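Side-chain contacts in endo-beta-1,2-glucanase (Talaromyces funiculosus, PDB 6IMV), which hydrolyses internal linkages of beta-1,2-glucans, acting as a fungal endo-type glycoside hydrolase: residues A[153-156]-A[157-160]; A[160-163]-A[164-168]. One frame throughout, in Å; residues are numbered along the deposited sequence.

Contact 1. Residues A[153-156]-A[157-160]. With BGC (beta-D-glucopyranose), chain D.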
ATOM      1  N   PRO A 153     -20.728   1.401  -6.616  1.00 14.56           N
ATOM      2  CA  PRO A 153     -19.794   0.356  -7.021  1.00 14.98           C
ATOM      3  C   PRO A 153     -19.441   0.562  -8.503  1.00 15.69           C
ATOM      4  O   PRO A 153     -20.278   1.038  -9.271  1.00 15.03           O
ATOM      5  CB  PRO A 153     -20.569  -0.952  -6.796  1.00 14.82           C
ATOM      6  CG  PRO A 153     -21.714  -0.576  -5.862  1.00 15.24           C
ATOM      7  CD  PRO A 153     -22.029   0.875  -6.162  1.00 14.57           C
ATOM      8  N   THR A 154     -18.214   0.216  -8.900  1.00 16.34           N
ATOM      9  CA  THR A 154     -17.932   0.093 -10.327  1.00 16.67           C
ATOM     10  C   THR A 154     -18.798  -1.060 -10.848  1.00 17.35           C
ATOM     11  O   THR A 154     -19.262  -1.882 -10.060  1.00 16.54           O
ATOM     12  CB  THR A 154     -16.448  -0.135 -10.617  1.00 16.49           C
ATOM     13  OG1 THR A 154     -16.072  -1.418 -10.121  1.00 16.77           O
ATOM     14  CG2 THR A 154     -15.564   0.934 -10.024  1.00 17.05           C
ATOM     15  N   TRP A 155     -19.036  -1.090 -12.161  1.00 19.11           N
ATOM     16  CA  TRP A 155     -19.915  -2.079 -12.782  1.00 20.43           C
ATOM     17  C   TRP A 155     -19.552  -3.488 -12.318  1.00 19.81           C
ATOM     18  O   TRP A 155     -20.408  -4.224 -11.833  1.00 18.89           O
ATOM     19  CB  TRP A 155     -19.848  -2.006 -14.305  1.00 22.33           C
ATOM     20  CG  TRP A 155     -20.537  -3.163 -14.957  1.00 23.31           C
ATOM     21  CD1 TRP A 155     -19.955  -4.212 -15.609  1.00 23.27           C
ATOM     22  CD2 TRP A 155     -21.953  -3.407 -14.982  1.00 23.98           C
ATOM     23  NE1 TRP A 155     -20.914  -5.078 -16.060  1.00 24.45           N
ATOM     24  CE2 TRP A 155     -22.150  -4.610 -15.693  1.00 24.19           C
ATOM     25  CE3 TRP A 155     -23.067  -2.729 -14.474  1.00 24.63           C
ATOM     26  CZ2 TRP A 155     -23.420  -5.137 -15.915  1.00 25.09           C
ATOM     27  CZ3 TRP A 155     -24.323  -3.253 -14.692  1.00 25.97           C
ATOM     28  CH2 TRP A 155     -24.495  -4.440 -15.410  1.00 26.07           C
ATOM     29  N   ASP A 156     -18.270  -3.831 -12.468  1.00 20.38           N
ATOM     30  CA  ASP A 156     -17.755  -5.161 -12.164  1.00 21.53           C
ATOM     31  C   ASP A 156     -17.932  -5.511 -10.679  1.00 19.51           C
ATOM     32  O   ASP A 156     -17.860  -6.677 -10.327  1.00 19.30           O
ATOM     33  CB  ASP A 156     -16.269  -5.290 -12.523  1.00 25.43           C
ATOM     34  CG  ASP A 156     -15.999  -5.887 -13.890  1.00 29.60           C
ATOM     35  OD1 ASP A 156     -16.949  -6.388 -14.518  1.00 33.20           O
ATOM     36  OD2 ASP A 156     -14.833  -5.825 -14.328  1.00 37.19           O
ATOM     37  N   TRP A 157     -18.105  -4.508  -9.805  1.00 17.38           N
ATOM     38  CA  TRP A 157     -18.062  -4.751  -8.371  1.00 15.60           C
ATOM     39  C   TRP A 157     -19.427  -4.548  -7.701  1.00 14.93           C
ATOM     40  O   TRP A 157     -19.523  -4.611  -6.485  1.00 13.92           O
ATOM     41  CB  TRP A 157     -16.941  -3.920  -7.745  1.00 14.97           C
ATOM     42  CG  TRP A 157     -15.608  -4.540  -8.031  1.00 14.58           C
ATOM     43  CD1 TRP A 157     -14.832  -4.339  -9.136  1.00 14.65           C
ATOM     44  CD2 TRP A 157     -14.932  -5.536  -7.243  1.00 14.31           C
ATOM     45  NE1 TRP A 157     -13.704  -5.113  -9.074  1.00 14.69           N
ATOM     46  CE2 TRP A 157     -13.736  -5.859  -7.924  1.00 14.66           C
ATOM     47  CE3 TRP A 157     -15.212  -6.181  -6.035  1.00 13.98           C
ATOM     48  CZ2 TRP A 157     -12.828  -6.796  -7.430  1.00 14.59           C
ATOM     49  CZ3 TRP A 157     -14.308  -7.095  -5.538  1.00 14.35           C
ATOM     50  CH2 TRP A 157     -13.134  -7.402  -6.233  1.00 14.63           C
ATOM     51  N   ASN A 158     -20.495  -4.414  -8.495  1.00 14.49           N
ATOM     52  CA  ASN A 158     -21.841  -4.578  -7.955  1.00 14.15           C
ATOM     53  C   ASN A 158     -21.912  -5.942  -7.271  1.00 13.96           C
ATOM     54  O   ASN A 158     -21.487  -6.919  -7.835  1.00 13.28           O
ATOM     55  CB  ASN A 158     -22.920  -4.440  -9.028  1.00 13.98           C
ATOM     56  CG  ASN A 158     -23.059  -3.012  -9.500  1.00 14.61           C
ATOM     57  OD1 ASN A 158     -23.479  -2.147  -8.734  1.00 14.59           O
ATOM     58  ND2 ASN A 158     -22.662  -2.746 -10.735  1.00 15.13           N
ATOM     59  N   ASN A 159     -22.401  -5.968  -6.028  1.00 14.72           N
ATOM     60  CA  ASN A 159     -22.668  -7.210  -5.287  1.00 15.04           C
ATOM     61  C   ASN A 159     -21.399  -8.052  -5.069  1.00 14.86           C
ATOM     62  O   ASN A 159     -21.473  -9.267  -4.901  1.00 14.62           O
ATOM     63  CB  ASN A 159     -23.749  -8.029  -5.999  1.00 15.49           C
ATOM     64  CG  ASN A 159     -25.049  -7.268  -6.088  1.00 15.42           C
ATOM     65  OD1 ASN A 159     -25.481  -6.658  -5.110  1.00 16.99           O
ATOM     66  ND2 ASN A 159     -25.641  -7.256  -7.266  1.00 14.86           N
ATOM     67  N   ARG A 160     -20.232  -7.407  -5.040  1.00 14.82           N
ATOM     68  CA  ARG A 160     -18.960  -8.100  -4.816  1.00 14.78           C
ATOM     69  C   ARG A 160     -18.110  -7.218  -3.905  1.00 14.94           C
ATOM     70  O   ARG A 160     -18.066  -5.995  -4.136  1.00 14.22           O
ATOM     71  CB  ARG A 160     -18.209  -8.341  -6.132  1.00 15.11           C
ATOM     72  CG  ARG A 160     -18.908  -9.270  -7.114  1.00 15.89           C
ATOM     73  CD  ARG A 160     -18.226  -9.308  -8.468  1.00 16.22           C
ATOM     74  NE  ARG A 160     -16.941  -9.997  -8.405  1.00 16.64           N
ATOM     75  CZ  ARG A 160     -15.750  -9.453  -8.660  1.00 16.62           C
ATOM     76  NH1 ARG A 160     -15.657  -8.235  -9.159  1.00 17.17           N
ATOM     77  NH2 ARG A 160     -14.651 -10.145  -8.416  1.00 16.02           N
TER
HETATM   78  C2  BGC D   2      -5.927  -6.853  -5.233  1.00 17.05           C
HETATM   79  C3  BGC D   2      -7.153  -6.094  -4.737  1.00 17.00           C
HETATM   80  C4  BGC D   2      -8.419  -6.696  -5.337  1.00 16.65           C
HETATM   81  C5  BGC D   2      -8.458  -8.184  -4.992  1.00 17.02           C
HETATM   82  C6  BGC D   2      -9.644  -8.946  -5.541  1.00 16.85           C
HETATM   83  C1  BGC D   2      -6.091  -8.336  -4.949  1.00 16.78           C
HETATM   84  O2  BGC D   2      -4.768  -6.425  -4.530  1.00 17.55           O
HETATM   85  O3  BGC D   2      -7.085  -4.715  -5.084  1.00 16.79           O
HETATM   86  O4  BGC D   2      -9.554  -6.040  -4.792  1.00 16.26           O
HETATM   87  O5  BGC D   2      -7.298  -8.830  -5.500  1.00 17.18           O
HETATM   88  O6  BGC D   2      -9.649  -8.837  -6.945  1.00 17.90           O
HETATM   89  O   HOH W   1     -22.022   0.333 -11.138  1.00 22.47           O

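Contact 2. Residues A[160-163]-A[164-168]. With BGC (beta-D-glucopyranose), chain D.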
ATOM      1  N   ARG A 160     -20.232  -7.407  -5.040  1.00 14.82           N
ATOM      2  CA  ARG A 160     -18.960  -8.100  -4.816  1.00 14.78           C
ATOM      3  C   ARG A 160     -18.110  -7.218  -3.905  1.00 14.94           C
ATOM      4  O   ARG A 160     -18.066  -5.995  -4.136  1.00 14.22           O
ATOM      5  CB  ARG A 160     -18.209  -8.341  -6.132  1.00 15.11           C
ATOM      6  CG  ARG A 160     -18.908  -9.270  -7.114  1.00 15.89           C
ATOM      7  CD  ARG A 160     -18.226  -9.308  -8.468  1.00 16.22           C
ATOM      8  NE  ARG A 160     -16.941  -9.997  -8.405  1.00 16.64           N
ATOM      9  CZ  ARG A 160     -15.750  -9.453  -8.660  1.00 16.62           C
ATOM     10  NH1 ARG A 160     -15.657  -8.235  -9.159  1.00 17.17           N
ATOM     11  NH2 ARG A 160     -14.651 -10.145  -8.416  1.00 16.02           N
ATOM     12  N   VAL A 161     -17.447  -7.825  -2.896  1.00 13.66           N
ATOM     13  CA  VAL A 161     -16.636  -7.055  -1.969  1.00 13.02           C
ATOM     14  C   VAL A 161     -15.360  -7.829  -1.631  1.00 12.96           C
ATOM     15  O   VAL A 161     -15.408  -9.022  -1.327  1.00 12.60           O
ATOM     16  CB  VAL A 161     -17.443  -6.637  -0.722  1.00 13.03           C
ATOM     17  CG1 VAL A 161     -17.901  -7.832   0.109  1.00 12.99           C
ATOM     18  CG2 VAL A 161     -16.668  -5.650   0.142  1.00 13.01           C
ATOM     19  N   PRO A 162     -14.174  -7.175  -1.715  1.00 12.70           N
ATOM     20  CA  PRO A 162     -12.894  -7.830  -1.461  1.00 12.52           C
ATOM     21  C   PRO A 162     -12.417  -7.624  -0.017  1.00 12.83           C
ATOM     22  O   PRO A 162     -12.416  -6.474   0.492  1.00 13.16           O
ATOM     23  CB  PRO A 162     -11.990  -7.076  -2.444  1.00 12.83           C
ATOM     24  CG  PRO A 162     -12.486  -5.643  -2.359  1.00 12.78           C
ATOM     25  CD  PRO A 162     -13.984  -5.767  -2.114  1.00 12.88           C
ATOM     26  N   GLY A 163     -12.034  -8.724   0.634  1.00 12.26           N
ATOM     27  CA  GLY A 163     -11.545  -8.689   1.998  1.00 12.48           C
ATOM     28  C   GLY A 163     -10.206  -7.963   2.111  1.00 12.32           C
ATOM     29  O   GLY A 163      -9.984  -7.210   3.058  1.00 12.45           O
ATOM     30  N   LEU A 164      -9.316  -8.187   1.135  1.00 12.01           N
ATOM     31  CA  LEU A 164      -7.936  -7.699   1.230  1.00 12.14           C
ATOM     32  C   LEU A 164      -7.916  -6.170   1.377  1.00 12.22           C
ATOM     33  O   LEU A 164      -7.314  -5.634   2.307  1.00 12.32           O
ATOM     34  CB  LEU A 164      -7.153  -8.156   0.003  1.00 12.05           C
ATOM     35  CG  LEU A 164      -5.652  -7.862   0.020  1.00 12.02           C
ATOM     36  CD1 LEU A 164      -4.890  -8.974  -0.688  1.00 11.86           C
ATOM     37  CD2 LEU A 164      -5.345  -6.514  -0.623  1.00 12.19           C
ATOM     38  N   ASP A 165      -8.563  -5.478   0.439  1.00 12.12           N
ATOM     39  CA  ASP A 165      -8.527  -4.023   0.390  1.00 12.21           C
ATOM     40  C   ASP A 165      -9.107  -3.451   1.688  1.00 11.99           C
ATOM     41  O   ASP A 165      -8.629  -2.442   2.192  1.00 11.57           O
ATOM     42  CB  ASP A 165      -9.301  -3.480  -0.810  1.00 12.59           C
ATOM     43  CG  ASP A 165      -8.876  -4.088  -2.126  1.00 12.70           C
ATOM     44  OD1 ASP A 165      -9.154  -5.280  -2.317  1.00 13.06           O
ATOM     45  OD2 ASP A 165      -8.272  -3.367  -2.936  1.00 13.33           O
ATOM     46  N   ASN A 166     -10.164  -4.098   2.195  1.00 11.62           N
ATOM     47  CA  ASN A 166     -10.863  -3.634   3.386  1.00 11.94           C
ATOM     48  C   ASN A 166      -9.980  -3.842   4.625  1.00 11.72           C
ATOM     49  O   ASN A 166      -9.958  -2.989   5.521  1.00 11.92           O
ATOM     50  CB  ASN A 166     -12.258  -4.264   3.491  1.00 11.74           C
ATOM     51  CG  ASN A 166     -13.243  -3.534   2.594  1.00 11.82           C
ATOM     52  OD1 ASN A 166     -13.693  -2.442   2.928  1.00 11.25           O
ATOM     53  ND2 ASN A 166     -13.530  -4.093   1.424  1.00 11.59           N
ATOM     54  N   GLY A 167      -9.235  -4.950   4.658  1.00 11.70           N
ATOM     55  CA  GLY A 167      -8.279  -5.194   5.748  1.00 11.78           C
ATOM     56  C   GLY A 167      -7.288  -4.050   5.887  1.00 11.69           C
ATOM     57  O   GLY A 167      -6.995  -3.582   7.001  1.00 11.92           O
ATOM     58  N   GLU A 168      -6.790  -3.580   4.739  1.00 11.19           N
ATOM     59  CA  GLU A 168      -5.840  -2.463   4.680  1.00 10.77           C
ATOM     60  C   GLU A 168      -6.485  -1.186   5.234  1.00 10.68           C
ATOM     61  O   GLU A 168      -5.876  -0.501   6.053  1.00 10.30           O
ATOM     62  CB  GLU A 168      -5.325  -2.263   3.254  1.00 10.58           C
ATOM     63  CG  GLU A 168      -4.496  -3.435   2.757  1.00 10.54           C
ATOM     64  CD  GLU A 168      -4.122  -3.410   1.285  1.00 10.52           C
ATOM     65  OE1 GLU A 168      -4.806  -2.724   0.513  1.00 10.95           O
ATOM     66  OE2 GLU A 168      -3.148  -4.078   0.919  1.00 10.50           O
TER
HETATM   67  C2  BGC D   2      -5.927  -6.853  -5.233  1.00 17.05           C
HETATM   68  C3  BGC D   2      -7.153  -6.094  -4.737  1.00 17.00           C
HETATM   69  C4  BGC D   2      -8.419  -6.696  -5.337  1.00 16.65           C
HETATM   70  C5  BGC D   2      -8.458  -8.184  -4.992  1.00 17.02           C
HETATM   71  C6  BGC D   2      -9.644  -8.946  -5.541  1.00 16.85           C
HETATM   72  C1  BGC D   2      -6.091  -8.336  -4.949  1.00 16.78           C
HETATM   73  O2  BGC D   2      -4.768  -6.425  -4.530  1.00 17.55           O
HETATM   74  O3  BGC D   2      -7.085  -4.715  -5.084  1.00 16.79           O
HETATM   75  O4  BGC D   2      -9.554  -6.040  -4.792  1.00 16.26           O
HETATM   76  O5  BGC D   2      -7.298  -8.830  -5.500  1.00 17.18           O
HETATM   77  O6  BGC D   2      -9.649  -8.837  -6.945  1.00 17.90           O

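Contact 1. Residues A[153-156]-A[157-160]
Between strands 152-153 and 160-162 the chain reverses through a short 3-10 turn that runs into a type II beta turn from W157 to R160, and at the rim of the glucose site the residues 153-156 fold back on 157-160. W157 N donates to T154 O at 2.9 Å. One residue on, W155 O takes the side-chain amide of N158, with ND2 2.9 Å away, and a weak bond from N158 N as well. The N158 amide plane stands at 76° to the W155 indole; ND2 also donates to a water that bonds to P153 O, and OD1 is held by Q226. T154 OG1 meets the edge of the W157 indole, 3.3 Å from CD1, the two side chains running alongside. The chain of R160 bends at chi3 (70°), which folds the guanidinium back over the W157 ring in a cation-pi contact. NE of R160 forms a salt bridge with E240 and NH1 a second bond to D156 O, so two partners hold the guanidinium. D156 O lies near the guanidinium plane, 2.9 Å from R160 NH1 in a fairly straight bond (161°), while that same NH1 sits 3.3 Å above the centre of the indole.

Contact 2. Residues A[160-163]-A[164-168]
N166 ND2 is shared by two backbone carbonyls, P162 O at 2.8 Å across the contact and L141 O from a neighbouring loop. The bond to P162 is nearly straight (171°) and runs within the plane of the N166 amide, so the buried amide is fixed in its rotation and the last residue of strand 160-162 is tied to the first turn of helix 163-182. V161 CG2 rests 3.7 Å from the same N166 ND2, the two side chains crossing at about a right angle. P162 occupies the N-cap position, and directly after it the regular helical bonding sets in, with G167 N donating to G163 O at 2.9 Å.

D165, on the same first turn, faces the ligand. Its CG lies beside the backbone N, anti to the carbonyl carbon (chi1 -53°), a turn that brings OD1 against CB and CG of the proline, 3.4 Å from P162 CG. The carboxylate spans two neighbouring hydroxyls of the beta-D-glucopyranose: O4 donates to D165 OD1 at 2.6 Å and O3 to D165 OD2 at 2.8 Å. S81 OG is a further hydrogen-bond partner of OD2 and so fixes the carboxylate in addition to the sugar. P162 supplies an apolar surface beside this grip, with CB 3.5 Å from the sugar O4. With an alanine in place of D165, the sugar O3 and O4 would probably lose the carboxylate oxygens that accept their bonds and S81 its mate, leaving the glucose ring freer to shift. Strand end, N-cap proline and first helical turn thus form a strand-to-helix junction that presents a bidentate carboxylate to a vicinal diol, a form of recognition characteristic of carbohydrate-binding sites.

Contacts 1 and 2 are consecutive, sharing R160, and their centres lie 13 Å apart: the first is at the surface, the second buried. They meet where W157 CZ3 packs on P162 CD at 3.7 Å, which joins the indole of the turn to the proline that precedes the helix. Both touch the same glucose unit, consistent with its being part of the bound sophorose. Contact 1 approaches it through the indole edge, W157 CZ2 lying 3.8 Å from the sugar O6, whereas contact 2 holds O3 and O4. W143 links contact 1 to the sugar, its ring meeting W157 and its NE1 hydrogen-bonded to the same glucose. W157, P162, L164 and D165, from the turn through the first helical turn, therefore line part of the site around the bound glucose.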